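Local coordinates for protein putative peptidyl-arginine deiminase (Chlorobium tepidum, PDB 1XKN) that probably hydrolyses the guanidino group of agmatine or of arginine residues, as a presumed deiminase of the Porphyromonas-type peptidyl-arginine deiminase family, at residues A[29-40]-A[325-333]; A[43-51]-A[290-298]. One frame throughout, in Å; residues are numbered along the deposited sequence.

Contact 1: residues A[29-40]-A[325-333]; sequences WPGKFEPVPAVF and IDCSDLIWG
Trp29 and Trp332 each spend the indole N-H on a backbone carbonyl of the other segment, pinning segment 29-40 to segment 325-333. Trp29 NE1 donates to Leu330 O at 2.9 Å, with the acceptor 5° out of the indole plane; the same oxygen takes Gly333 N, and both donors come from one face of its carbonyl plane. In the reverse direction Trp332 NE1 reaches Pro30 O over 2.9 Å with an N-H...O angle of 164°, the donor standing above that carbonyl's plane. With CG anti to its own backbone N (chi1 177°), Trp332 lays its ring against the Trp29-Pro30 backbone, where Pro30 CG also rests 3.7 Å from Trp332 CZ2. One water donates to both Lys32 O and Asp329 O. A second accepts from Lys32 NZ and donates to Ser328 O, while the salt bridge from Lys32 NZ to Asp329 OD1 includes a weak hydrogen bond, at 3.4 Å. Beyond these polar groups, toward the helix, Leu330 CD1 lies 3.6 Å from Phe40 CE1 and 3.8 Å from Trp29 CZ2. Asp326 OD1 closes an Asx turn, accepting both Ser328 N and, at 2.6 Å, Ser328 OG; its OD2 forms a salt bridge with Arg302. The contact thus fastens the entry to helix 36-50 onto the chain leaving strand 321-326, whose end pairs with strand 295-300, while Tyr277 meets the Trp332 ring edge-to-face.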
loop_
_atom_site.group_PDB
_atom_site.type_symbol
_atom_site.label_atom_id
_atom_site.label_comp_id
_atom_site.label_asym_id
_atom_site.label_seq_id
_atom_site.Cartn_x
_atom_site.Cartn_y
_atom_site.Cartn_z
ATOM N N TRP A 29 -13.986 -2.473 11.917
ATOM C CA TRP A 29 -15.140 -2.909 11.132
ATOM C C TRP A 29 -16.320 -3.013 12.099
ATOM O O TRP A 29 -16.895 -4.086 12.274
ATOM C CB TRP A 29 -14.846 -4.277 10.512
ATOM C CG TRP A 29 -13.712 -4.272 9.521
ATOM C CD1 TRP A 29 -13.791 -3.980 8.190
ATOM C CD2 TRP A 29 -12.330 -4.570 9.784
ATOM N NE1 TRP A 29 -12.546 -4.078 7.607
ATOM C CE2 TRP A 29 -11.633 -4.434 8.564
ATOM C CE3 TRP A 29 -11.615 -4.934 10.935
ATOM C CZ2 TRP A 29 -10.256 -4.652 8.456
ATOM C CZ3 TRP A 29 -10.241 -5.152 10.829
ATOM C CH2 TRP A 29 -9.577 -5.007 9.595
ATOM N N PRO A 30 -16.716 -1.884 12.713
ATOM C CA PRO A 30 -17.821 -1.859 13.677
ATOM C C PRO A 30 -19.126 -2.512 13.238
ATOM O O PRO A 30 -19.774 -2.066 12.295
ATOM C CB PRO A 30 -17.980 -0.370 13.981
ATOM C CG PRO A 30 -17.582 0.278 12.696
ATOM C CD PRO A 30 -16.352 -0.515 12.303
ATOM N N GLY A 31 -19.498 -3.582 13.934
ATOM C CA GLY A 31 -20.737 -4.274 13.631
ATOM C C GLY A 31 -20.694 -5.278 12.497
ATOM O O GLY A 31 -21.716 -5.878 12.165
ATOM N N LYS A 32 -19.528 -5.469 11.893
ATOM C CA LYS A 32 -19.413 -6.424 10.800
ATOM C C LYS A 32 -17.978 -6.914 10.647
ATOM O O LYS A 32 -17.373 -6.790 9.584
ATOM C CB LYS A 32 -19.897 -5.790 9.493
ATOM C CG LYS A 32 -20.185 -6.804 8.394
ATOM C CD LYS A 32 -20.905 -6.172 7.208
ATOM C CE LYS A 32 -20.041 -5.128 6.514
ATOM N NZ LYS A 32 -20.715 -4.568 5.317
ATOM N N PHE A 33 -17.440 -7.484 11.719
ATOM C CA PHE A 33 -16.076 -7.988 11.700
ATOM C C PHE A 33 -15.981 -9.447 11.258
ATOM O O PHE A 33 -14.985 -9.854 10.668
ATOM C CB PHE A 33 -15.440 -7.846 13.087
ATOM C CG PHE A 33 -14.029 -8.360 13.159
ATOM C CD1 PHE A 33 -12.964 -7.566 12.748
ATOM C CD2 PHE A 33 -13.770 -9.652 13.602
ATOM C CE1 PHE A 33 -11.656 -8.053 12.778
ATOM C CE2 PHE A 33 -12.471 -10.148 13.635
ATOM C CZ PHE A 33 -11.412 -9.347 13.221
ATOM N N GLU A 34 -17.017 -10.230 11.542
ATOM C CA GLU A 34 -17.017 -11.652 11.201
ATOM C C GLU A 34 -16.502 -12.056 9.816
ATOM O O GLU A 34 -15.750 -13.022 9.696
ATOM C CB GLU A 34 -18.407 -12.243 11.426
ATOM C CG GLU A 34 -18.711 -12.486 12.895
ATOM C CD GLU A 34 -20.057 -13.138 13.107
ATOM O OE1 GLU A 34 -20.363 -14.110 12.383
ATOM O OE2 GLU A 34 -20.801 -12.689 14.004
ATOM N N PRO A 35 -16.902 -11.336 8.755
ATOM C CA PRO A 35 -16.443 -11.677 7.402
ATOM C C PRO A 35 -14.987 -11.312 7.098
ATOM O O PRO A 35 -14.377 -11.873 6.189
ATOM C CB PRO A 35 -17.400 -10.894 6.498
ATOM C CG PRO A 35 -18.616 -10.692 7.352
ATOM C CD PRO A 35 -18.021 -10.382 8.695
ATOM N N VAL A 36 -14.435 -10.379 7.865
ATOM C CA VAL A 36 -13.074 -9.892 7.634
ATOM C C VAL A 36 -11.939 -10.920 7.632
ATOM O O VAL A 36 -11.132 -10.949 6.702
ATOM C CB VAL A 36 -12.742 -8.751 8.621
ATOM C CG1 VAL A 36 -11.359 -8.186 8.331
ATOM C CG2 VAL A 36 -13.794 -7.656 8.495
ATOM N N PRO A 37 -11.849 -11.767 8.671
ATOM C CA PRO A 37 -10.777 -12.769 8.710
ATOM C C PRO A 37 -10.701 -13.629 7.445
ATOM O O PRO A 37 -9.611 -13.931 6.958
ATOM C CB PRO A 37 -11.109 -13.586 9.960
ATOM C CG PRO A 37 -12.601 -13.391 10.113
ATOM C CD PRO A 37 -12.752 -11.929 9.820
ATOM N N ALA A 38 -11.856 -14.013 6.912
ATOM C CA ALA A 38 -11.887 -14.837 5.707
ATOM C C ALA A 38 -11.280 -14.102 4.514
ATOM O O ALA A 38 -10.649 -14.721 3.656
ATOM C CB ALA A 38 -13.321 -15.262 5.388
ATOM N N VAL A 39 -11.465 -12.786 4.456
ATOM C CA VAL A 39 -10.911 -12.008 3.352
ATOM C C VAL A 39 -9.389 -12.024 3.440
ATOM O O VAL A 39 -8.700 -12.150 2.425
ATOM C CB VAL A 39 -11.414 -10.547 3.369
ATOM C CG1 VAL A 39 -10.892 -9.801 2.142
ATOM C CG2 VAL A 39 -12.932 -10.523 3.384
ATOM N N PHE A 40 -8.860 -11.903 4.654
ATOM C CA PHE A 40 -7.417 -11.941 4.824
ATOM C C PHE A 40 -6.872 -13.319 4.463
ATOM O O PHE A 40 -5.767 -13.433 3.929
ATOM C CB PHE A 40 -7.025 -11.563 6.255
ATOM C CG PHE A 40 -6.971 -10.080 6.490
ATOM C CD1 PHE A 40 -8.136 -9.340 6.659
ATOM C CD2 PHE A 40 -5.749 -9.416 6.512
ATOM C CE1 PHE A 40 -8.083 -7.955 6.843
ATOM C CE2 PHE A 40 -5.686 -8.035 6.696
ATOM C CZ PHE A 40 -6.855 -7.305 6.862
ATOM N N ILE A 325 -10.389 -9.871 -5.691
ATOM C CA ILE A 325 -10.721 -10.345 -4.352
ATOM C C ILE A 325 -11.856 -9.443 -3.885
ATOM O O ILE A 325 -11.699 -8.224 -3.825
ATOM C CB ILE A 325 -9.518 -10.224 -3.384
ATOM C CG1 ILE A 325 -8.413 -11.197 -3.816
ATOM C CG2 ILE A 325 -9.963 -10.520 -1.950
ATOM C CD1 ILE A 325 -7.171 -11.179 -2.935
ATOM N N ASP A 326 -13.005 -10.042 -3.583
ATOM C CA ASP A 326 -14.161 -9.274 -3.141
ATOM C C ASP A 326 -13.869 -8.561 -1.833
ATOM O O ASP A 326 -13.606 -9.196 -0.809
ATOM C CB ASP A 326 -15.382 -10.189 -2.986
ATOM C CG ASP A 326 -16.606 -9.447 -2.469
ATOM O OD1 ASP A 326 -16.791 -8.265 -2.831
ATOM O OD2 ASP A 326 -17.393 -10.055 -1.712
ATOM N N CYS A 327 -13.913 -7.234 -1.879
ATOM C CA CYS A 327 -13.638 -6.420 -0.705
ATOM C C CYS A 327 -14.868 -5.666 -0.215
ATOM O O CYS A 327 -14.753 -4.651 0.473
ATOM C CB CYS A 327 -12.502 -5.444 -1.014
ATOM S SG CYS A 327 -10.884 -6.249 -1.179
ATOM N N SER A 328 -16.042 -6.177 -0.567
ATOM C CA SER A 328 -17.299 -5.560 -0.162
ATOM C C SER A 328 -17.376 -5.385 1.352
ATOM O O SER A 328 -17.929 -4.401 1.842
ATOM C CB SER A 328 -18.479 -6.406 -0.646
ATOM O OG SER A 328 -18.525 -6.446 -2.062
ATOM N N ASP A 329 -16.832 -6.344 2.094
ATOM C CA ASP A 329 -16.843 -6.252 3.546
ATOM C C ASP A 329 -15.559 -5.637 4.080
ATOM O O ASP A 329 -15.581 -4.899 5.065
ATOM C CB ASP A 329 -17.055 -7.626 4.180
ATOM C CG ASP A 329 -18.432 -8.190 3.898
ATOM O OD1 ASP A 329 -19.431 -7.501 4.198
ATOM O OD2 ASP A 329 -18.509 -9.323 3.384
ATOM N N LEU A 330 -14.435 -5.938 3.441
ATOM C CA LEU A 330 -13.169 -5.387 3.901
ATOM C C LEU A 330 -13.189 -3.863 3.890
ATOM O O LEU A 330 -12.714 -3.224 4.830
ATOM C CB LEU A 330 -12.017 -5.889 3.027
ATOM C CG LEU A 330 -10.625 -5.383 3.424
ATOM C CD1 LEU A 330 -10.288 -5.856 4.832
ATOM C CD2 LEU A 330 -9.587 -5.893 2.427
ATOM N N ILE A 331 -13.756 -3.287 2.832
ATOM C CA ILE A 331 -13.810 -1.836 2.668
ATOM C C ILE A 331 -14.522 -1.066 3.787
ATOM O O ILE A 331 -14.384 0.154 3.891
ATOM C CB ILE A 331 -14.422 -1.467 1.283
ATOM C CG1 ILE A 331 -14.075 -0.021 0.922
ATOM C CG2 ILE A 331 -15.925 -1.659 1.295
ATOM C CD1 ILE A 331 -12.579 0.255 0.862
ATOM N N TRP A 332 -15.279 -1.773 4.621
ATOM C CA TRP A 332 -15.967 -1.137 5.744
ATOM C C TRP A 332 -14.884 -0.658 6.714
ATOM O O TRP A 332 -15.127 0.197 7.564
ATOM C CB TRP A 332 -16.908 -2.143 6.423
ATOM C CG TRP A 332 -17.642 -1.640 7.648
ATOM C CD1 TRP A 332 -17.839 -2.323 8.815
ATOM C CD2 TRP A 332 -18.295 -0.369 7.815
ATOM N NE1 TRP A 332 -18.570 -1.561 9.699
ATOM C CE2 TRP A 332 -18.863 -0.358 9.112
ATOM C CE3 TRP A 332 -18.457 0.756 6.999
ATOM C CZ2 TRP A 332 -19.577 0.735 9.611
ATOM C CZ3 TRP A 332 -19.170 1.848 7.494
ATOM C CH2 TRP A 332 -19.722 1.827 8.792
ATOM N N GLY A 333 -13.683 -1.218 6.566
ATOM C CA GLY A 333 -12.558 -0.828 7.401
ATOM C C GLY A 333 -11.924 0.447 6.865
ATOM O O GLY A 333 -11.004 1.003 7.472
HETATM O O HOH W 1 -17.109 -5.386 7.348
HETATM O O HOH W 2 -19.331 -2.984 3.692
#

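Contact 2: residues A[43-51]-A[290-298]; sequences LAYQLSRSE and YIANTVVLV
Leu297 CD1 meets two leucines one helical turn apart: Leu43 CD1 at 3.4 Å, tighter than ordinary van der Waals contact, and Leu47 CD2 at 3.6 Å. The other branch of Leu297, CD2, rests 3.8 Å from Gln46 CB. Leu47 uses CD2 a second time, bringing it to the edge of the Tyr290 ring, near the ring plane, 3.7 Å from CE2. Leu20 of strand 15-21 touches both Leu43 and Leu47, so this apolar layer continues beneath the helix.

The partner of the helix is a beta hairpin: strands 290-291 and 295-298 are joined through reciprocal backbone hydrogen bonds between Tyr290 and Leu297. Helix 43-50 runs along it, nearly antiparallel to strand 295-298, at 165° with the axes 9.2 Å apart, consistent with the alpha/beta propeller of the guanidino-group-modifying enzyme superfamily.

Toward the helix C-terminus the contact turns polar and meets the hairpin loop. Ser50 OG, held anti to the backbone N (chi1 171°), accepts from Thr294 N at 2.9 Å and donates to Glu51 OE2. That carboxylate oxygen also takes Asn293 N over 2.9 Å on its syn lone pair, with the serine hydroxyl on the anti side, somewhat out of the carboxylate plane; two donors thus grip it. The remaining oxygen, Glu51 OE1, is hydrogen-bonded to Thr18 OG1 and His15 ND1; Tyr290 OH also hydrogen-bonds Thr18 OG1, and Asn293 OD1 accepts from His15 N. On the flank, Arg49 NH1 hydrogen-bonds Gln46 OE1 in the amide's carbonyl plane, while Arg49 NH2 forms a salt bridge with Glu321 of strand 321-326.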
loop_
_atom_site.group_PDB
_atom_site.type_symbol
_atom_site.label_atom_id
_atom_site.label_comp_id
_atom_site.label_asym_id
_atom_site.label_seq_id
_atom_site.Cartn_x
_atom_site.Cartn_y
_atom_site.Cartn_z
ATOM N N LEU A 43 -6.671 -13.427 0.759
ATOM C CA LEU A 43 -5.542 -12.607 0.342
ATOM C C LEU A 43 -4.224 -13.333 0.589
ATOM O O LEU A 43 -3.363 -13.391 -0.289
ATOM C CB LEU A 43 -5.559 -11.281 1.105
ATOM C CG LEU A 43 -4.316 -10.393 1.021
ATOM C CD1 LEU A 43 -4.017 -10.032 -0.424
ATOM C CD2 LEU A 43 -4.548 -9.136 1.852
ATOM N N ALA A 44 -4.070 -13.885 1.789
ATOM C CA ALA A 44 -2.852 -14.607 2.136
ATOM C C ALA A 44 -2.656 -15.792 1.199
ATOM O O ALA A 44 -1.538 -16.066 0.762
ATOM C CB ALA A 44 -2.916 -15.081 3.584
ATOM N N TYR A 45 -3.745 -16.487 0.877
ATOM C CA TYR A 45 -3.666 -17.630 -0.023
ATOM C C TYR A 45 -3.179 -17.197 -1.399
ATOM O O TYR A 45 -2.236 -17.776 -1.940
ATOM C CB TYR A 45 -5.026 -18.316 -0.165
ATOM C CG TYR A 45 -5.050 -19.341 -1.277
ATOM C CD1 TYR A 45 -4.303 -20.517 -1.188
ATOM C CD2 TYR A 45 -5.791 -19.118 -2.438
ATOM C CE1 TYR A 45 -4.293 -21.443 -2.233
ATOM C CE2 TYR A 45 -5.786 -20.037 -3.483
ATOM C CZ TYR A 45 -5.036 -21.195 -3.373
ATOM O OH TYR A 45 -5.028 -22.103 -4.406
ATOM N N GLN A 46 -3.821 -16.181 -1.973
ATOM C CA GLN A 46 -3.407 -15.703 -3.287
ATOM C C GLN A 46 -1.937 -15.290 -3.255
ATOM O O GLN A 46 -1.181 -15.596 -4.175
ATOM C CB GLN A 46 -4.275 -14.521 -3.737
ATOM C CG GLN A 46 -5.673 -14.905 -4.199
ATOM C CD GLN A 46 -5.664 -15.951 -5.304
ATOM O OE1 GLN A 46 -4.814 -15.925 -6.190
ATOM N NE2 GLN A 46 -6.623 -16.868 -5.260
ATOM N N LEU A 47 -1.526 -14.601 -2.195
ATOM C CA LEU A 47 -0.138 -14.176 -2.085
ATOM C C LEU A 47 0.815 -15.359 -1.973
ATOM O O LEU A 47 1.918 -15.326 -2.524
ATOM C CB LEU A 47 0.050 -13.259 -0.876
ATOM C CG LEU A 47 -0.603 -11.881 -0.970
ATOM C CD1 LEU A 47 -0.519 -11.190 0.377
ATOM C CD2 LEU A 47 0.078 -11.053 -2.047
ATOM N N SER A 48 0.390 -16.407 -1.271
ATOM C CA SER A 48 1.245 -17.580 -1.092
ATOM C C SER A 48 1.493 -18.331 -2.400
ATOM O O SER A 48 2.397 -19.157 -2.480
ATOM C CB SER A 48 0.657 -18.531 -0.035
ATOM O OG SER A 48 -0.521 -19.174 -0.482
ATOM N N ARG A 49 0.693 -18.044 -3.420
ATOM C CA ARG A 49 0.870 -18.687 -4.716
ATOM C C ARG A 49 2.059 -18.042 -5.418
ATOM O O ARG A 49 2.703 -18.648 -6.278
ATOM C CB ARG A 49 -0.377 -18.492 -5.581
ATOM C CG ARG A 49 -1.635 -19.148 -5.050
ATOM C CD ARG A 49 -2.808 -18.825 -5.959
ATOM N NE ARG A 49 -2.557 -19.280 -7.326
ATOM C CZ ARG A 49 -2.963 -18.635 -8.414
ATOM N NH1 ARG A 49 -3.640 -17.499 -8.301
ATOM N NH2 ARG A 49 -2.693 -19.124 -9.619
ATOM N N SER A 50 2.352 -16.809 -5.019
ATOM C CA SER A 50 3.411 -16.013 -5.622
ATOM C C SER A 50 4.725 -15.911 -4.856
ATOM O O SER A 50 5.805 -15.969 -5.448
ATOM C CB SER A 50 2.875 -14.597 -5.863
ATOM O OG SER A 50 3.900 -13.702 -6.247
ATOM N N GLU A 51 4.635 -15.761 -3.539
ATOM C CA GLU A 51 5.835 -15.586 -2.742
ATOM C C GLU A 51 5.573 -15.858 -1.267
ATOM O O GLU A 51 4.469 -16.249 -0.876
ATOM C CB GLU A 51 6.335 -14.143 -2.917
ATOM C CG GLU A 51 5.368 -13.090 -2.342
ATOM C CD GLU A 51 5.219 -11.849 -3.210
ATOM O OE1 GLU A 51 5.210 -10.727 -2.654
ATOM O OE2 GLU A 51 5.085 -11.986 -4.446
ATOM N N TYR A 290 -2.709 -4.470 -5.291
ATOM C CA TYR A 290 -1.358 -4.774 -4.843
ATOM C C TYR A 290 -0.630 -5.585 -5.906
ATOM O O TYR A 290 -1.171 -6.563 -6.430
ATOM C CB TYR A 290 -1.386 -5.566 -3.531
ATOM C CG TYR A 290 -0.012 -6.000 -3.066
ATOM C CD1 TYR A 290 0.963 -5.058 -2.725
ATOM C CD2 TYR A 290 0.318 -7.350 -2.964
ATOM C CE1 TYR A 290 2.229 -5.450 -2.293
ATOM C CE2 TYR A 290 1.587 -7.756 -2.533
ATOM C CZ TYR A 290 2.530 -6.803 -2.199
ATOM O OH TYR A 290 3.774 -7.205 -1.769
ATOM N N ILE A 291 0.594 -5.175 -6.227
ATOM C CA ILE A 291 1.395 -5.883 -7.218
ATOM C C ILE A 291 2.284 -6.893 -6.493
ATOM O O ILE A 291 3.092 -6.509 -5.651
ATOM C CB ILE A 291 2.321 -4.920 -8.001
ATOM C CG1 ILE A 291 1.505 -3.794 -8.640
ATOM C CG2 ILE A 291 3.079 -5.698 -9.077
ATOM C CD1 ILE A 291 2.358 -2.595 -9.049
ATOM N N ALA A 292 2.113 -8.177 -6.800
ATOM C CA ALA A 292 2.930 -9.236 -6.206
ATOM C C ALA A 292 3.837 -9.770 -7.312
ATOM O O ALA A 292 3.759 -9.302 -8.446
ATOM C CB ALA A 292 2.041 -10.347 -5.658
ATOM N N ASN A 293 4.683 -10.749 -7.006
ATOM C CA ASN A 293 5.589 -11.283 -8.019
ATOM C C ASN A 293 4.906 -11.909 -9.230
ATOM O O ASN A 293 5.241 -11.588 -10.368
ATOM C CB ASN A 293 6.550 -12.306 -7.399
ATOM C CG ASN A 293 7.592 -11.668 -6.502
ATOM O OD1 ASN A 293 7.707 -10.442 -6.428
ATOM N ND2 ASN A 293 8.371 -12.502 -5.819
ATOM N N THR A 294 3.943 -12.793 -8.996
ATOM C CA THR A 294 3.270 -13.468 -10.105
ATOM C C THR A 294 1.818 -13.066 -10.316
ATOM O O THR A 294 1.183 -13.505 -11.277
ATOM C CB THR A 294 3.288 -14.990 -9.915
ATOM O OG1 THR A 294 2.463 -15.338 -8.798
ATOM C CG2 THR A 294 4.697 -15.472 -9.661
ATOM N N VAL A 295 1.290 -12.241 -9.422
ATOM C CA VAL A 295 -0.099 -11.831 -9.535
ATOM C C VAL A 295 -0.319 -10.405 -9.077
ATOM O O VAL A 295 0.493 -9.831 -8.355
ATOM C CB VAL A 295 -1.025 -12.741 -8.684
ATOM C CG1 VAL A 295 -0.960 -14.177 -9.183
ATOM C CG2 VAL A 295 -0.613 -12.679 -7.215
ATOM N N VAL A 296 -1.426 -9.831 -9.532
ATOM C CA VAL A 296 -1.821 -8.496 -9.129
ATOM C C VAL A 296 -3.191 -8.736 -8.519
ATOM O O VAL A 296 -4.070 -9.315 -9.160
ATOM C CB VAL A 296 -1.926 -7.534 -10.327
ATOM C CG1 VAL A 296 -2.378 -6.154 -9.847
ATOM C CG2 VAL A 296 -0.567 -7.424 -11.015
ATOM N N LEU A 297 -3.354 -8.321 -7.269
ATOM C CA LEU A 297 -4.606 -8.522 -6.558
ATOM C C LEU A 297 -5.403 -7.230 -6.539
ATOM O O LEU A 297 -4.965 -6.223 -5.990
ATOM C CB LEU A 297 -4.312 -9.009 -5.136
ATOM C CG LEU A 297 -3.407 -10.251 -5.092
ATOM C CD1 LEU A 297 -3.111 -10.622 -3.649
ATOM C CD2 LEU A 297 -4.074 -11.408 -5.819
ATOM N N VAL A 298 -6.581 -7.276 -7.146
ATOM C CA VAL A 298 -7.438 -6.107 -7.250
ATOM C C VAL A 298 -8.705 -6.235 -6.420
ATOM O O VAL A 298 -9.390 -7.258 -6.467
ATOM C CB VAL A 298 -7.844 -5.880 -8.717
ATOM C CG1 VAL A 298 -8.628 -4.589 -8.854
ATOM C CG2 VAL A 298 -6.604 -5.863 -9.588
#

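Overall arrangement
Contacts 1 and 2 have centres about 18 Å apart and share helix 36-50: contact 1 uses its N-terminal part and the loop before it, contact 2 its C-terminal part. Their other segments lie on, or run out of, one three-stranded sheet, ordered 290-291, 295-300, 321-326. Along the chain the order is 29-40, 43-51, 290-298, 325-333, so contact 2 lies within the span bracketed by contact 1. The two meet at Ile325, whose N probably hydrogen-bonds Val298 O at 2.9 Å and whose CD1 packs 3.9 Å from Leu43 CA. The helix is thus joined C-terminally to the sheet and N-terminally to the chain leaving it, across 239 and 285 residues of sequence.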